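Local atomic coordinates of SAM dependent methyltransferase (Agrobacterium tumefaciens, PDB entry 2IGT), a protein that binds S-adenosylmethionine and probably transfers its methyl group to a substrate that remains unknown. Residues K55-G60 with V64-A69; L47-N52 with P315-S320; S115-E120 with E136-W141; A167-A172 with E193-A198. All coordinates share one frame; numbering follows the deposited sequence.

Interaction 1. Residues K55-G60 with V64-A69; sequences KLEQYG and VVRPEA. With FMT (formic acid), chain I.
Glu57 and Arg66 meet on one face of a two-stranded antiparallel hairpin, their chains crossing at about a right angle while carboxylate and guanidinium lie nearly coplanar, 13° apart. The grip is side-on: Arg66 NE donates to Glu57 OE1 (2.8 Å) and Arg66 NH2 to Glu57 OE2 (3.0 Å), each to a syn lone pair. The arginine turns back to reach both oxygens through its bend at chi3 (-70°). Glu57 OE2 also accepts from Tyr59 OH (2.9 Å), which comes from above the carboxylate plane. The Tyr59 ring stands almost perpendicular to the guanidinium, and a water bridges Tyr59 OH, Arg66 NH2 and O2 of a formic acid molecule, probably from the crystallisation liquor, to which Arg66 NH1 donates directly.

On the same face the extended Lys55 chain passes Arg66 and ends in a salt bridge from Lys55 NZ to Glu68 OE1 (2.7 Å). The carboxylates of Glu57 and Glu68 probably offset the closeness of the two cations, Lys55 NZ and Arg66 NH2 (3.7 Å). On the other face Leu56 CD1 packs on Val65 CG2. Backbone bonds pair Lys55 with Arg66 and Glu57 with Val64, the alternating register of a beta hairpin, here formed by strands 54-59 and 62-67 of a mixed sheet.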
# COMPACT_ATOMS: atom_id res chain seq x y z
N LYS A 55 -27.55 -7.39 -11.49
CA LYS A 55 -28.73 -6.57 -11.21
C LYS A 55 -28.70 -5.31 -12.10
O LYS A 55 -27.62 -4.84 -12.46
CB LYS A 55 -28.83 -6.21 -9.72
CG LYS A 55 -27.62 -5.41 -9.17
CD LYS A 55 -27.71 -5.28 -7.65
CE LYS A 55 -26.44 -4.70 -7.06
NZ LYS A 55 -26.45 -4.85 -5.53
N LEU A 56 -29.90 -4.84 -12.45
CA LEU A 56 -30.12 -3.69 -13.34
C LEU A 56 -30.85 -2.64 -12.53
O LEU A 56 -31.99 -2.84 -12.13
CB LEU A 56 -30.97 -4.11 -14.54
CG LEU A 56 -31.39 -3.01 -15.53
CD1 LEU A 56 -30.11 -2.46 -16.21
CD2 LEU A 56 -32.36 -3.55 -16.56
N GLU A 57 -30.19 -1.51 -12.28
CA GLU A 57 -30.73 -0.53 -11.33
C GLU A 57 -30.82 0.83 -11.99
O GLU A 57 -30.03 1.13 -12.88
CB GLU A 57 -29.82 -0.39 -10.10
CG GLU A 57 -29.62 -1.67 -9.32
CD GLU A 57 -28.39 -1.59 -8.46
OE1 GLU A 57 -27.26 -1.72 -9.01
OE2 GLU A 57 -28.56 -1.38 -7.25
N GLN A 58 -31.78 1.66 -11.57
CA GLN A 58 -31.83 3.05 -12.01
C GLN A 58 -31.41 3.93 -10.82
O GLN A 58 -31.98 3.80 -9.75
CB GLN A 58 -33.25 3.42 -12.49
CG GLN A 58 -33.39 4.77 -13.24
CD GLN A 58 -32.84 4.73 -14.67
OE1 GLN A 58 -32.76 3.67 -15.30
NE2 GLN A 58 -32.46 5.90 -15.18
N TYR A 59 -30.37 4.75 -11.01
CA TYR A 59 -29.92 5.75 -10.04
C TYR A 59 -30.05 7.10 -10.73
O TYR A 59 -29.19 7.46 -11.55
CB TYR A 59 -28.46 5.53 -9.63
CG TYR A 59 -28.28 4.34 -8.70
CD1 TYR A 59 -28.41 4.51 -7.32
CD2 TYR A 59 -28.02 3.06 -9.19
CE1 TYR A 59 -28.27 3.44 -6.44
CE2 TYR A 59 -27.88 1.96 -8.32
CZ TYR A 59 -28.01 2.17 -6.94
OH TYR A 59 -27.93 1.14 -6.06
N GLY A 60 -31.12 7.83 -10.44
CA GLY A 60 -31.38 9.10 -11.13
C GLY A 60 -31.46 8.92 -12.64
O GLY A 60 -32.24 8.10 -13.14
N VAL A 64 -27.78 1.31 -14.56
CA VAL A 64 -26.51 0.73 -14.12
C VAL A 64 -26.65 -0.79 -14.01
O VAL A 64 -27.65 -1.29 -13.48
CB VAL A 64 -26.13 1.36 -12.73
CG1 VAL A 64 -24.98 0.63 -12.01
CG2 VAL A 64 -25.82 2.86 -12.91
N VAL A 65 -25.66 -1.53 -14.51
CA VAL A 65 -25.58 -2.98 -14.29
C VAL A 65 -24.41 -3.28 -13.35
O VAL A 65 -23.27 -2.80 -13.54
CB VAL A 65 -25.39 -3.75 -15.63
CG1 VAL A 65 -25.15 -5.27 -15.38
CG2 VAL A 65 -26.60 -3.52 -16.54
N ARG A 66 -24.70 -4.07 -12.32
CA ARG A 66 -23.67 -4.49 -11.39
C ARG A 66 -23.81 -5.97 -11.08
O ARG A 66 -24.92 -6.52 -11.16
CB ARG A 66 -23.75 -3.68 -10.07
CG ARG A 66 -23.61 -2.18 -10.29
CD ARG A 66 -23.41 -1.45 -8.95
NE ARG A 66 -24.62 -1.47 -8.14
CZ ARG A 66 -24.64 -1.16 -6.85
NH1 ARG A 66 -23.50 -0.82 -6.22
NH2 ARG A 66 -25.77 -1.22 -6.17
N PRO A 67 -22.69 -6.61 -10.71
CA PRO A 67 -22.76 -8.00 -10.25
C PRO A 67 -23.56 -8.11 -8.94
O PRO A 67 -23.56 -7.20 -8.11
CB PRO A 67 -21.28 -8.39 -10.06
CG PRO A 67 -20.55 -7.12 -9.94
CD PRO A 67 -21.32 -6.07 -10.66
N GLU A 68 -24.29 -9.22 -8.81
CA GLU A 68 -25.04 -9.52 -7.60
C GLU A 68 -25.10 -11.04 -7.54
O GLU A 68 -25.99 -11.65 -8.11
CB GLU A 68 -26.45 -8.92 -7.65
CG GLU A 68 -27.30 -9.20 -6.39
CD GLU A 68 -26.63 -8.70 -5.12
OE1 GLU A 68 -26.36 -7.48 -5.01
OE2 GLU A 68 -26.34 -9.54 -4.23
N ALA A 69 -24.13 -11.66 -6.88
CA ALA A 69 -24.01 -13.13 -6.98
C ALA A 69 -25.26 -13.88 -6.50
O ALA A 69 -25.59 -14.95 -7.03
CB ALA A 69 -22.77 -13.65 -6.25
C FMT I . -22.99 1.49 -2.53
O1 FMT I . -22.31 2.52 -2.48
O2 FMT I . -23.31 0.90 -3.56
O HOH W 1 -26.18 0.36 -3.90

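Interaction 2. Residues L47-N52 with P315-S320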
# COMPACT_ATOMS: atom_id res chain seq x y z
N LEU A 47 -34.74 -0.91 -8.34
CA LEU A 47 -34.18 -2.12 -8.93
C LEU A 47 -35.13 -2.53 -10.05
O LEU A 47 -36.28 -2.89 -9.78
CB LEU A 47 -34.13 -3.21 -7.86
CG LEU A 47 -33.74 -4.62 -8.32
CD1 LEU A 47 -32.31 -4.61 -8.87
CD2 LEU A 47 -33.85 -5.56 -7.11
N ILE A 48 -34.65 -2.43 -11.28
CA ILE A 48 -35.46 -2.75 -12.47
C ILE A 48 -35.62 -4.24 -12.64
O ILE A 48 -36.74 -4.72 -12.81
CB ILE A 48 -34.88 -2.10 -13.76
CG1 ILE A 48 -34.94 -0.57 -13.62
CG2 ILE A 48 -35.71 -2.51 -15.01
CD1 ILE A 48 -34.08 0.13 -14.61
N ASP A 49 -34.51 -4.99 -12.53
CA ASP A 49 -34.49 -6.41 -12.86
C ASP A 49 -33.20 -6.98 -12.29
O ASP A 49 -32.31 -6.22 -11.90
CB ASP A 49 -34.55 -6.62 -14.39
CG ASP A 49 -34.89 -8.06 -14.80
OD1 ASP A 49 -35.59 -8.80 -14.06
OD2 ASP A 49 -34.48 -8.44 -15.93
N SER A 50 -33.11 -8.30 -12.22
CA SER A 50 -31.93 -8.97 -11.67
C SER A 50 -32.01 -10.42 -12.11
O SER A 50 -33.10 -10.91 -12.46
CB SER A 50 -31.92 -8.88 -10.13
OG SER A 50 -33.05 -9.58 -9.61
N GLY A 51 -30.87 -11.11 -12.11
CA GLY A 51 -30.82 -12.52 -12.46
C GLY A 51 -29.49 -12.81 -13.12
O GLY A 51 -28.75 -11.88 -13.51
N ASN A 52 -29.19 -14.09 -13.27
CA ASN A 52 -27.89 -14.52 -13.83
C ASN A 52 -26.69 -13.86 -13.15
O ASN A 52 -25.65 -13.62 -13.78
CB ASN A 52 -27.89 -14.29 -15.36
CG ASN A 52 -28.97 -15.13 -16.07
OD1 ASN A 52 -29.42 -16.15 -15.53
ND2 ASN A 52 -29.36 -14.71 -17.26
N PRO A 315 -44.36 -5.17 -8.39
CA PRO A 315 -43.67 -6.04 -7.40
C PRO A 315 -43.11 -7.34 -8.03
O PRO A 315 -43.82 -8.06 -8.75
CB PRO A 315 -44.75 -6.34 -6.35
CG PRO A 315 -46.07 -6.02 -7.03
CD PRO A 315 -45.78 -4.94 -8.04
N GLY A 316 -41.82 -7.59 -7.79
CA GLY A 316 -41.12 -8.73 -8.38
C GLY A 316 -40.46 -9.52 -7.27
O GLY A 316 -41.05 -9.69 -6.19
N ARG A 317 -39.23 -9.96 -7.52
CA ARG A 317 -38.47 -10.77 -6.57
C ARG A 317 -37.83 -9.91 -5.48
O ARG A 317 -37.56 -8.73 -5.69
CB ARG A 317 -37.34 -11.54 -7.27
CG ARG A 317 -37.73 -12.90 -7.94
CD ARG A 317 -38.30 -12.73 -9.33
NE ARG A 317 -37.46 -11.92 -10.23
CZ ARG A 317 -36.77 -12.38 -11.28
NH1 ARG A 317 -36.76 -13.67 -11.60
NH2 ARG A 317 -36.08 -11.52 -12.02
N VAL A 318 -37.51 -10.56 -4.36
CA VAL A 318 -36.85 -9.94 -3.20
C VAL A 318 -35.33 -10.12 -3.35
O VAL A 318 -34.86 -11.25 -3.56
CB VAL A 318 -37.38 -10.61 -1.88
CG1 VAL A 318 -36.56 -10.23 -0.67
CG2 VAL A 318 -38.86 -10.26 -1.64
N LEU A 319 -34.58 -9.02 -3.25
CA LEU A 319 -33.14 -9.05 -3.14
C LEU A 319 -32.74 -8.59 -1.73
O LEU A 319 -32.84 -7.40 -1.40
CB LEU A 319 -32.47 -8.15 -4.18
CG LEU A 319 -30.94 -8.07 -4.09
CD1 LEU A 319 -30.26 -9.46 -4.27
CD2 LEU A 319 -30.41 -7.08 -5.14
N SER A 320 -32.32 -9.53 -0.90
CA SER A 320 -31.95 -9.21 0.45
C SER A 320 -30.53 -8.63 0.44
O SER A 320 -29.63 -9.21 -0.17
CB SER A 320 -32.04 -10.45 1.32
OG SER A 320 -31.65 -10.17 2.64
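Arg317 reaches strand 45-51 with one nitrogen: its NH2 lies 3.4 Å from Asp49 OD1, a long salt bridge, and 3.1 Å from the backbone O of Ser50. Asp49 OD1 comes in at the edge of the guanidinium, near its plane, and the carboxylate is only 14° from parallel to it. Bends at chi2 (85°) and chi3 (51°) fold the arginine chain and bring NH2 to Asp49 OD1. Further along, Leu47 CD2 touches Leu319 CB at 4.1 Å, the two leucine side chains crossing at about a right angle.

Partners outside the two segments hold both charged groups. Asp49 OD1 accepts from the backbone N of Leu76, and OD2 from Trp82 NE1 and the backbone N of Val77, so the buried carboxylate is held by several N-H donors besides the arginine. Glu307 ties the two segments together, pairing with Arg317 NE through OE1 and with Ser50 OG through OE2, while Arg317 NH1 donates to the carbonyl of Arg74. Ile48 and Asp49 both face Leu56 in a classic beta bulge, an irregularity in the strand just where the carboxylate projects.

The contact thus joins strand 45-51, an outermost strand of the five-stranded sheet, to the start of strand 318-328 in the eight-stranded sheet, beside strand 297-306 and the segment that leads into helix 79-83.

Interaction 3. Residues S115-E120 with E136-W141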
# COMPACT_ATOMS: atom_id res chain seq x y z
N SER A 115 -31.07 12.29 -5.30
CA SER A 115 -31.73 12.70 -4.05
C SER A 115 -32.67 11.62 -3.53
O SER A 115 -33.38 10.98 -4.29
CB SER A 115 -32.44 14.06 -4.18
OG SER A 115 -33.72 13.94 -4.79
N LEU A 116 -32.63 11.41 -2.22
CA LEU A 116 -33.46 10.41 -1.56
C LEU A 116 -33.91 11.03 -0.27
O LEU A 116 -33.13 11.69 0.42
CB LEU A 116 -32.70 9.10 -1.28
CG LEU A 116 -32.33 8.18 -2.46
CD1 LEU A 116 -31.48 6.99 -1.97
CD2 LEU A 116 -33.59 7.70 -3.26
N LEU A 117 -35.19 10.86 0.04
CA LEU A 117 -35.75 11.37 1.28
C LEU A 117 -35.42 12.85 1.49
O LEU A 117 -35.15 13.28 2.59
CB LEU A 117 -35.23 10.52 2.47
CG LEU A 117 -36.20 10.38 3.64
CD1 LEU A 117 -37.53 9.77 3.15
CD2 LEU A 117 -35.54 9.55 4.76
N GLY A 118 -35.43 13.64 0.43
CA GLY A 118 -35.23 15.08 0.56
C GLY A 118 -33.79 15.57 0.62
O GLY A 118 -33.54 16.77 0.68
N VAL A 119 -32.84 14.64 0.58
CA VAL A 119 -31.41 14.95 0.71
C VAL A 119 -30.72 14.78 -0.66
O VAL A 119 -30.84 13.72 -1.29
CB VAL A 119 -30.75 13.97 1.75
CG1 VAL A 119 -29.24 14.01 1.69
CG2 VAL A 119 -31.24 14.30 3.16
N GLU A 120 -29.99 15.81 -1.09
CA GLU A 120 -29.25 15.77 -2.35
C GLU A 120 -27.80 15.31 -2.13
O GLU A 120 -27.12 15.79 -1.22
CB GLU A 120 -29.29 17.15 -3.04
CG GLU A 120 -30.61 17.46 -3.76
CD GLU A 120 -31.75 17.82 -2.82
OE1 GLU A 120 -31.50 18.52 -1.81
OE2 GLU A 120 -32.90 17.40 -3.10
N GLU A 136 -31.34 1.11 -0.23
CA GLU A 136 -32.25 0.31 0.62
C GLU A 136 -32.29 0.83 2.06
O GLU A 136 -33.30 0.67 2.76
CB GLU A 136 -31.85 -1.18 0.60
CG GLU A 136 -30.50 -1.51 1.23
CD GLU A 136 -29.32 -1.40 0.27
OE1 GLU A 136 -29.41 -0.74 -0.79
OE2 GLU A 136 -28.26 -1.99 0.57
N GLN A 137 -31.19 1.45 2.50
CA GLN A 137 -31.08 2.03 3.85
C GLN A 137 -32.12 3.13 4.11
O GLN A 137 -32.28 3.58 5.25
CB GLN A 137 -29.65 2.53 4.11
CG GLN A 137 -28.60 1.39 4.24
CD GLN A 137 -28.78 0.58 5.52
OE1 GLN A 137 -29.17 1.14 6.56
NE2 GLN A 137 -28.52 -0.71 5.46
N ILE A 138 -32.85 3.54 3.07
CA ILE A 138 -33.95 4.51 3.23
C ILE A 138 -34.97 4.09 4.29
O ILE A 138 -35.55 4.94 4.96
CB ILE A 138 -34.67 4.81 1.90
CG1 ILE A 138 -35.51 6.11 2.05
CG2 ILE A 138 -35.53 3.60 1.44
CD1 ILE A 138 -36.12 6.65 0.74
N VAL A 139 -35.20 2.79 4.45
CA VAL A 139 -36.09 2.34 5.52
C VAL A 139 -35.57 2.80 6.91
O VAL A 139 -36.34 3.33 7.71
CB VAL A 139 -36.34 0.81 5.46
CG1 VAL A 139 -37.39 0.40 6.49
CG2 VAL A 139 -36.78 0.41 4.05
N HIS A 140 -34.27 2.63 7.18
CA HIS A 140 -33.69 3.08 8.46
C HIS A 140 -33.63 4.62 8.50
O HIS A 140 -33.83 5.20 9.56
CB HIS A 140 -32.28 2.52 8.71
CG HIS A 140 -32.21 1.01 8.78
ND1 HIS A 140 -32.89 0.27 9.73
CD2 HIS A 140 -31.52 0.12 8.02
CE1 HIS A 140 -32.64 -1.01 9.53
NE2 HIS A 140 -31.81 -1.13 8.51
N TRP A 141 -33.37 5.26 7.36
CA TRP A 141 -33.38 6.73 7.32
C TRP A 141 -34.74 7.31 7.65
O TRP A 141 -34.82 8.37 8.30
CB TRP A 141 -32.94 7.29 5.97
CG TRP A 141 -31.63 6.78 5.50
CD1 TRP A 141 -30.60 6.31 6.26
CD2 TRP A 141 -31.19 6.72 4.14
NE1 TRP A 141 -29.55 5.92 5.44
CE2 TRP A 141 -29.89 6.16 4.14
CE3 TRP A 141 -31.78 7.07 2.92
CZ2 TRP A 141 -29.16 5.94 2.95
CZ3 TRP A 141 -31.06 6.83 1.73
CH2 TRP A 141 -29.76 6.28 1.77
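Apolar packing joins the tip of the hairpin formed by strands 111-116 and 119-124 to the first turn of helix 138-150. The tip is a type I' turn from Leu116 to Val119, closed by backbone bonds in both directions between these two residues, and its Leu116 and Leu117 point at the helix.

Leu116 CD1 meets the six-membered end of the Trp141 indole at its edge, in the ring plane, 3.7 Å from CZ3. Leu117 instead takes the root of the same side chain: its CD2 rests 3.7 Å from Trp141 CB, and its CD1 lies 4.2 Å from Ile138 CD1. Ile138 reaches that far because CG1 is opposite the backbone N (chi1 -164°) and its chain continues extended to CD1. One face of the indole is laid over its own helix, with Gln137 O 3.2 Å above the ring plane near the rim, while the edge of the six-membered ring is met by Leu116. Beyond, Trp141 also touches Val166 and Ala167 of helix 166-173.

All the contacts between the two segments are between carbon atoms, without polar bonds or charges, so hairpin and helix are held together by shape and exclusion of water.

Interaction 4. Residues A167-A172 with E193-A198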
# COMPACT_ATOMS: atom_id res chain seq x y z
N ALA A 167 -27.26 9.13 5.87
CA ALA A 167 -27.98 9.10 7.17
C ALA A 167 -27.66 10.35 7.99
O ALA A 167 -28.54 10.90 8.68
CB ALA A 167 -27.65 7.83 7.97
N SER A 168 -26.40 10.76 7.97
CA SER A 168 -25.97 11.95 8.70
C SER A 168 -26.73 13.15 8.21
O SER A 168 -27.14 14.00 8.99
CB SER A 168 -24.46 12.16 8.52
OG SER A 168 -23.76 11.02 9.01
N LEU A 169 -26.92 13.22 6.89
CA LEU A 169 -27.58 14.38 6.29
C LEU A 169 -29.09 14.38 6.56
O LEU A 169 -29.67 15.44 6.84
CB LEU A 169 -27.27 14.45 4.78
CG LEU A 169 -25.78 14.63 4.46
CD1 LEU A 169 -25.55 14.64 2.96
CD2 LEU A 169 -25.17 15.91 5.12
N VAL A 170 -29.70 13.19 6.51
CA VAL A 170 -31.12 13.04 6.88
C VAL A 170 -31.35 13.53 8.32
O VAL A 170 -32.26 14.34 8.57
CB VAL A 170 -31.63 11.57 6.70
CG1 VAL A 170 -33.03 11.42 7.27
CG2 VAL A 170 -31.65 11.16 5.20
N ALA A 171 -30.51 13.08 9.25
CA ALA A 171 -30.64 13.49 10.66
C ALA A 171 -30.46 15.00 10.83
O ALA A 171 -31.27 15.68 11.48
CB ALA A 171 -29.66 12.71 11.56
N ALA A 172 -29.41 15.53 10.21
CA ALA A 172 -29.14 16.97 10.27
C ALA A 172 -30.25 17.83 9.63
O ALA A 172 -30.61 18.90 10.18
CB ALA A 172 -27.76 17.29 9.65
N GLU A 193 -18.74 16.74 0.60
CA GLU A 193 -19.26 17.12 -0.71
C GLU A 193 -20.79 16.99 -0.76
O GLU A 193 -21.45 17.87 -1.30
CB GLU A 193 -18.64 16.28 -1.83
CG GLU A 193 -17.26 16.72 -2.24
CD GLU A 193 -16.73 15.90 -3.39
OE1 GLU A 193 -17.37 15.87 -4.45
OE2 GLU A 193 -15.66 15.25 -3.21
N ASN A 194 -21.33 15.89 -0.22
CA ASN A 194 -22.78 15.69 -0.12
C ASN A 194 -23.45 16.72 0.80
O ASN A 194 -24.50 17.28 0.47
CB ASN A 194 -23.10 14.26 0.35
CG ASN A 194 -22.77 13.22 -0.70
OD1 ASN A 194 -22.69 13.54 -1.89
ND2 ASN A 194 -22.60 11.96 -0.28
N GLN A 195 -22.84 17.00 1.94
CA GLN A 195 -23.35 18.06 2.80
C GLN A 195 -23.50 19.41 2.05
O GLN A 195 -24.53 20.12 2.17
CB GLN A 195 -22.43 18.21 4.03
CG GLN A 195 -22.86 19.34 5.00
CD GLN A 195 -21.83 19.62 6.05
OE1 GLN A 195 -20.65 19.31 5.88
NE2 GLN A 195 -22.27 20.23 7.17
N VAL A 196 -22.48 19.77 1.27
CA VAL A 196 -22.52 21.02 0.49
C VAL A 196 -23.68 20.98 -0.49
O VAL A 196 -24.51 21.88 -0.51
CB VAL A 196 -21.20 21.30 -0.27
CG1 VAL A 196 -21.35 22.49 -1.21
CG2 VAL A 196 -20.08 21.54 0.73
N LEU A 197 -23.74 19.90 -1.28
CA LEU A 197 -24.78 19.72 -2.27
C LEU A 197 -26.19 19.76 -1.66
O LEU A 197 -27.11 20.32 -2.25
CB LEU A 197 -24.55 18.42 -3.03
CG LEU A 197 -25.21 18.29 -4.40
CD1 LEU A 197 -24.48 19.19 -5.43
CD2 LEU A 197 -25.24 16.82 -4.83
N ALA A 198 -26.33 19.20 -0.46
CA ALA A 198 -27.62 19.13 0.22
C ALA A 198 -28.04 20.44 0.90
O ALA A 198 -29.17 20.54 1.40
CB ALA A 198 -27.65 17.99 1.23
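Two helices of the methyltransferase alpha-beta domain, 166-173 and 185-198, pack here through a single leucine. Their segments run in broadly the same direction, 37° apart, and the axes come no closer than 10.4 Å, a spacing bridged by Leu169.

The two methyl branches of Leu169 divide the surface of the second helix between them. Leu169 CD1 lies 3.6 Å from Asn194 CB and also reaches Ala198 CB, one turn further on, at 4.3 Å. Leu169 CD2 sits 3.6 Å from Gln195 CA and nearly as close to its CB. The leucine stands at about a right angle to the side chains of Asn194 and Gln195, so its branched end meets their bases and the helix backbone. With chi2 at 178° its CD1 continues the chain straight out toward Asn194.

The polar ends turn elsewhere. The Asn194 amide is used at both atoms, OD1 accepting from the backbone N of Leu122 and ND2 donating to the carbonyl of Thr164. Gln195, extended beyond CG, leads its amide away from Leu169, and its NE2 donates to the carbonyl of Leu200.

Strand 119-124 touches both helices, with Val119 against Leu169 and Phe121 against Asn194. Helix 166-173 also packs on strand 177-181 through Ser168, Ala171 and Ala172, and on helix 138-150 through Ala167, Val170 and Ala171.

The four contacts form two touching pairs. Interactions 1 and 2, with centres about 10 Å apart, share adjacent strands: Leu56 N is probably hydrogen-bonded to Asp49 O and Leu56 O to Ile48 N, both at 2.8 Å, and Glu68 CG packs on Leu319 CD1. Interactions 3 and 4, about 11 Å apart between centres, pack together where Glu120 O lies 3.3 Å from Ala198 CB and Trp141 O 3.7 Å from Val170 CG1. The pairs do not touch; interactions 1 and 3 come within about 6 Å at their nearest atoms. The side chains of Arg66, Trp141 and Asn194 each lie about 10 to 11 Å from a bound S-adenosylmethionine.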